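Local coordinates for Arf-GAP with coiled-coil, ANK repeat and PH domain-containing protein 2 (Homo sapiens, PDB 6IF3) that acts as a GTPase-activating protein for the small GTPase ARF6 and requires its ankyrin repeats for interaction with RAB35, at residues S116-A121 with T128-A133. Numbering follows the deposited sequence.
Sequences SIAVEA and TLLRLA
Leu130 reaches across to Ala118 and joins the two helices of the third ankyrin repeat of this region. The touch is methyl to methyl: CD1 of Leu130 lies 4.0 Å from CB of Ala118. Both side chains leave their backbones toward the facing helix. Leu130 places its CG opposite the carbonyl carbon and beside the backbone N (chi1 -70°), and the extended chi2 of 169° carries CD1 out to the alanine. The CA atoms of this pair are 8.8 Å apart; the leucine covers less than half of that, and the alanine methyl meets it from the other side. Both residues are buried.

One residue further along each helix, Val119 meets Arg131. CG2 of Val119 sits 3.9 Å from NH2 of Arg131. The two side chains cross at about a right angle, and the methyl approaches the guanidinium obliquely. The arginine chain bends at chi2 (-116°), and its end comes nearer to the valine than its first bond would suggest. Arg131 has two conformers; this touch and bend belong to the one described and are less certain than the Ala118-Leu130 contact. No hydrogen bond links the two segments. The polar partners of Arg131 lie elsewhere: its NH1 donates to the backbone of the bound partner protein, and an acidic side chain of that partner adds a weak, long ion pair.

The contact is small, burying 98 Å² in all, and Ala118, Val119, Leu130 and Arg131 share it almost equally. It ties helix 114-120 to helix 124-141 in the helix-turn-helix of an ankyrin repeat. Ala118 also touches Thr86 of helix 81-88, while Leu130 packs on Leu98 of helix 91-99, so the pair continues into the preceding repeat.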
# COMPACT_ATOMS: atom_id res chain seq x y z
N SER A 116 -9.66 -3.48 -6.55
CA SER A 116 -9.55 -4.04 -7.91
C SER A 116 -9.66 -2.89 -8.92
O SER A 116 -8.98 -2.88 -9.93
CB SER A 116 -10.61 -5.11 -8.16
OG SER A 116 -11.92 -4.57 -8.28
N ILE A 117 -10.52 -1.93 -8.64
CA ILE A 117 -10.72 -0.78 -9.52
C ILE A 117 -9.44 0.06 -9.59
O ILE A 117 -8.95 0.38 -10.69
CB ILE A 117 -11.92 0.04 -9.02
CG1 ILE A 117 -13.17 -0.81 -9.19
CG2 ILE A 117 -12.04 1.38 -9.78
CD1 ILE A 117 -14.39 -0.21 -8.53
N ALA A 118 -8.90 0.41 -8.43
CA ALA A 118 -7.64 1.17 -8.36
C ALA A 118 -6.45 0.48 -9.02
O ALA A 118 -5.63 1.15 -9.66
CB ALA A 118 -7.34 1.50 -6.88
N VAL A 119 -6.36 -0.84 -8.89
CA VAL A 119 -5.28 -1.58 -9.50
C VAL A 119 -5.46 -1.56 -11.02
O VAL A 119 -4.48 -1.37 -11.76
CB VAL A 119 -5.22 -3.05 -8.99
CG1 VAL A 119 -4.33 -3.89 -9.86
CG2 VAL A 119 -4.70 -3.09 -7.57
N GLU A 120 -6.68 -1.78 -11.50
CA GLU A 120 -6.90 -1.75 -12.95
C GLU A 120 -6.59 -0.37 -13.52
O GLU A 120 -6.11 -0.25 -14.66
CB GLU A 120 -8.34 -2.10 -13.31
CG GLU A 120 -8.60 -2.16 -14.81
CD GLU A 120 -10.07 -2.33 -15.17
OE1 GLU A 120 -10.89 -1.48 -14.76
OE2 GLU A 120 -10.39 -3.33 -15.84
N ALA A 121 -6.88 0.67 -12.73
CA ALA A 121 -6.60 2.05 -13.14
C ALA A 121 -5.13 2.41 -12.99
O ALA A 121 -4.74 3.53 -13.38
CB ALA A 121 -7.44 3.02 -12.32
N THR A 128 -2.12 2.65 -2.82
CA THR A 128 -1.32 2.79 -1.60
C THR A 128 -2.19 3.05 -0.35
O THR A 128 -2.03 2.38 0.68
CB THR A 128 -0.29 3.91 -1.74
OG1 THR A 128 0.66 3.52 -2.76
CG2 THR A 128 0.48 4.15 -0.40
N LEU A 129 -3.14 3.97 -0.44
CA LEU A 129 -4.05 4.25 0.69
C LEU A 129 -4.88 3.01 1.04
O LEU A 129 -5.03 2.68 2.23
CB LEU A 129 -5.00 5.41 0.39
CG LEU A 129 -4.32 6.77 0.16
CD1 LEU A 129 -5.42 7.82 -0.12
CD2 LEU A 129 -3.47 7.21 1.37
N LEU A 130 -5.44 2.33 0.04
CA LEU A 130 -6.25 1.14 0.29
C LEU A 130 -5.41 0.04 0.93
O LEU A 130 -5.86 -0.59 1.89
CB LEU A 130 -6.89 0.62 -1.01
CG LEU A 130 -7.98 1.51 -1.60
CD1 LEU A 130 -8.37 1.07 -3.02
CD2 LEU A 130 -9.23 1.48 -0.74
N ARG A 131 -4.18 -0.18 0.43
CA ARG A 131 -3.35 -1.25 0.96
C ARG A 131 -2.87 -0.92 2.36
O ARG A 131 -2.83 -1.79 3.21
CB ARG A 131 -2.16 -1.51 0.04
CG ARG A 131 -2.57 -2.09 -1.31
CD ARG A 131 -2.05 -3.49 -1.54
NE ARG A 131 -2.61 -4.10 -2.74
CZ ARG A 131 -1.93 -4.31 -3.87
NH1 ARG A 131 -0.67 -3.95 -3.96
NH2 ARG A 131 -2.52 -4.87 -4.92
N LEU A 132 -2.51 0.34 2.62
CA LEU A 132 -2.02 0.69 3.97
C LEU A 132 -3.16 0.64 5.01
O LEU A 132 -2.96 0.26 6.17
CB LEU A 132 -1.33 2.04 3.98
CG LEU A 132 -0.00 1.96 3.19
CD1 LEU A 132 0.77 3.24 3.34
CD2 LEU A 132 0.88 0.72 3.56
N ALA A 133 -4.38 0.96 4.57
CA ALA A 133 -5.54 0.78 5.46
C ALA A 133 -5.81 -0.70 5.76
O ALA A 133 -6.19 -1.04 6.88
CB ALA A 133 -6.76 1.44 4.86